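Local coordinates for glyoxalase family protein (Bacillus cereus, PDB 1SS4) that is of unknown function but may bind a metal ion and act as a methylmalonyl-CoA epimerase, at residues L34-A40 with E59-T65. Residues are numbered along the deposited sequence; the frame is centred on the assembly and turned at random.
Sequences LNLEGRA and EIAMMVT
Asn35 and Val64 begin an antiparallel ladder, exchanging two backbone hydrogen bonds, and Ala40 and Ile60 close it with another such pair; between them the register slips by one residue, a beta bulge in which Glu37 and Gly38 lie opposite Met62. Met62 keeps both its bonds by dividing them: its O takes the N-H of Glu37 at 2.7 Å, its N gives to the O of Gly38 at 3.0 Å. Glu37, with phi/psi of -84/-41°, departs from extended geometry. Its side chain points toward strand 59-64, laying CG against Val64 CG1 at 3.5 Å and bringing OE1 to Met62 CG (a selenomethionine), while Arg71 of the next strand forms a salt bridge with OE1. The other face is apolar in its middle: Leu36 CD1 touches both Ala61 CB and the selenium of Met63, each at 3.9 Å, and helix 22-32 packs here through Ile26 and Phe29. Arg39, extended from CG to NE with CG anti to the backbone N, reaches Glu59 side-on. NE, at 2.8 Å, and NH2, at 3.1 Å, both give to Glu59 OE2 from one face of the carboxylate, whose plane is turned 36° from the guanidinium. Asp23 also pairs with NH2 and Arg76 with Glu59 OE1, extending the charges into a network that spans helix and sheet. Within this chain strand 35-42 is an edge strand of a four-stranded mixed sheet in 1-4-3-2 order, the beta-alpha-beta-beta-beta module that occurs twice in this chain and characterises the vicinal oxygen chelate (glyoxalase) fold.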
loop_
_atom_site.group_PDB
_atom_site.type_symbol
_atom_site.label_atom_id
_atom_site.label_comp_id
_atom_site.label_asym_id
_atom_site.label_seq_id
_atom_site.Cartn_x
_atom_site.Cartn_y
_atom_site.Cartn_z
ATOM N N LEU A 34 -11.539 7.811 6.471
ATOM C CA LEU A 34 -11.770 7.730 5.032
ATOM C C LEU A 34 -13.266 7.564 4.768
ATOM O O LEU A 34 -14.019 7.084 5.626
ATOM C CB LEU A 34 -11.010 6.558 4.398
ATOM C CG LEU A 34 -9.496 6.766 4.335
ATOM C CD1 LEU A 34 -8.846 6.174 5.575
ATOM C CD2 LEU A 34 -8.950 6.101 3.066
ATOM N N ASN A 35 -13.687 7.967 3.574
ATOM C CA ASN A 35 -15.091 7.851 3.181
ATOM C C ASN A 35 -15.249 6.785 2.100
ATOM O O ASN A 35 -14.351 6.576 1.282
ATOM C CB ASN A 35 -15.602 9.200 2.670
ATOM C CG ASN A 35 -15.397 10.319 3.681
ATOM O OD1 ASN A 35 -15.470 10.100 4.894
ATOM N ND2 ASN A 35 -15.147 11.532 3.182
ATOM N N LEU A 36 -16.395 6.109 2.113
ATOM C CA LEU A 36 -16.693 5.058 1.160
ATOM C C LEU A 36 -17.279 5.670 -0.107
ATOM O O LEU A 36 -18.347 6.280 -0.050
ATOM C CB LEU A 36 -17.694 4.091 1.781
ATOM C CG LEU A 36 -18.265 2.958 0.940
ATOM C CD1 LEU A 36 -17.146 2.010 0.474
ATOM C CD2 LEU A 36 -19.271 2.205 1.787
ATOM N N GLU A 37 -16.578 5.520 -1.233
ATOM C CA GLU A 37 -17.028 6.069 -2.523
ATOM C C GLU A 37 -18.008 5.134 -3.192
ATOM O O GLU A 37 -19.007 5.562 -3.776
ATOM C CB GLU A 37 -15.861 6.272 -3.495
ATOM C CG GLU A 37 -14.947 7.432 -3.214
ATOM C CD GLU A 37 -13.977 7.678 -4.367
ATOM O OE1 GLU A 37 -13.228 6.743 -4.724
ATOM O OE2 GLU A 37 -13.961 8.803 -4.913
ATOM N N GLY A 38 -17.720 3.846 -3.109
ATOM C CA GLY A 38 -18.591 2.883 -3.736
ATOM C C GLY A 38 -18.316 1.483 -3.245
ATOM O O GLY A 38 -17.296 1.209 -2.600
ATOM N N ARG A 39 -19.235 0.590 -3.572
ATOM C CA ARG A 39 -19.132 -0.792 -3.165
ATOM C C ARG A 39 -19.874 -1.609 -4.200
ATOM O O ARG A 39 -20.990 -1.255 -4.587
ATOM C CB ARG A 39 -19.778 -0.945 -1.788
ATOM C CG ARG A 39 -19.807 -2.344 -1.280
ATOM C CD ARG A 39 -20.346 -2.380 0.137
ATOM N NE ARG A 39 -20.261 -3.734 0.663
ATOM C CZ ARG A 39 -20.400 -4.046 1.940
ATOM N NH1 ARG A 39 -20.636 -3.093 2.840
ATOM N NH2 ARG A 39 -20.289 -5.311 2.317
ATOM N N ALA A 40 -19.266 -2.697 -4.655
ATOM C CA ALA A 40 -19.916 -3.507 -5.659
ATOM C C ALA A 40 -19.337 -4.898 -5.807
ATOM O O ALA A 40 -18.194 -5.162 -5.441
ATOM C CB ALA A 40 -19.874 -2.784 -6.995
ATOM N N GLU A 59 -15.929 -8.883 -4.165
ATOM C CA GLU A 59 -16.704 -7.719 -3.787
ATOM C C GLU A 59 -15.655 -6.650 -3.487
ATOM O O GLU A 59 -14.681 -6.899 -2.757
ATOM C CB GLU A 59 -17.552 -7.981 -2.548
ATOM C CG GLU A 59 -18.556 -6.863 -2.284
ATOM C CD GLU A 59 -19.321 -7.064 -0.986
ATOM O OE1 GLU A 59 -19.044 -8.063 -0.287
ATOM O OE2 GLU A 59 -20.194 -6.219 -0.663
ATOM N N ILE A 60 -15.865 -5.466 -4.043
ATOM C CA ILE A 60 -14.930 -4.355 -3.898
ATOM C C ILE A 60 -15.547 -3.124 -3.250
ATOM O O ILE A 60 -16.729 -2.830 -3.450
ATOM C CB ILE A 60 -14.389 -3.950 -5.285
ATOM C CG1 ILE A 60 -13.510 -5.073 -5.840
ATOM C CG2 ILE A 60 -13.596 -2.662 -5.197
ATOM C CD1 ILE A 60 -13.136 -4.864 -7.282
ATOM N N ALA A 61 -14.739 -2.410 -2.476
ATOM C CA ALA A 61 -15.172 -1.181 -1.817
ATOM C C ALA A 61 -14.043 -0.172 -1.951
ATOM O O ALA A 61 -12.898 -0.479 -1.637
ATOM C CB ALA A 61 -15.480 -1.433 -0.354
HETATM N N MSE A 62 -14.356 1.028 -2.418
HETATM C CA MSE A 62 -13.332 2.045 -2.583
HETATM C C MSE A 62 -13.470 3.133 -1.523
HETATM O O MSE A 62 -14.528 3.749 -1.391
HETATM C CB MSE A 62 -13.430 2.659 -3.981
HETATM C CG MSE A 62 -12.276 3.582 -4.344
HETATM SE SE MSE A 62 -10.553 2.664 -4.530
HETATM C CE MSE A 62 -10.789 1.832 -6.301
HETATM N N MSE A 63 -12.400 3.335 -0.755
HETATM C CA MSE A 63 -12.356 4.348 0.303
HETATM C C MSE A 63 -11.509 5.519 -0.204
HETATM O O MSE A 63 -10.473 5.309 -0.832
HETATM C CB MSE A 63 -11.654 3.812 1.557
HETATM C CG MSE A 63 -12.096 2.454 2.069
HETATM SE SE MSE A 63 -13.953 2.481 2.624
HETATM C CE MSE A 63 -13.832 3.575 4.208
ATOM N N VAL A 64 -11.918 6.740 0.113
ATOM C CA VAL A 64 -11.163 7.912 -0.298
ATOM C C VAL A 64 -10.893 8.821 0.898
ATOM O O VAL A 64 -11.703 8.894 1.831
ATOM C CB VAL A 64 -11.913 8.709 -1.392
ATOM C CG1 VAL A 64 -13.216 9.315 -0.822
ATOM C CG2 VAL A 64 -10.993 9.796 -1.955
ATOM N N THR A 65 -9.752 9.503 0.893
ATOM C CA THR A 65 -9.439 10.404 1.997
ATOM C C THR A 65 -10.199 11.712 1.784
ATOM O O THR A 65 -10.590 12.033 0.662
ATOM C CB THR A 65 -7.948 10.747 2.037
ATOM O OG1 THR A 65 -7.517 11.137 0.720
ATOM C CG2 THR A 65 -7.143 9.557 2.525
#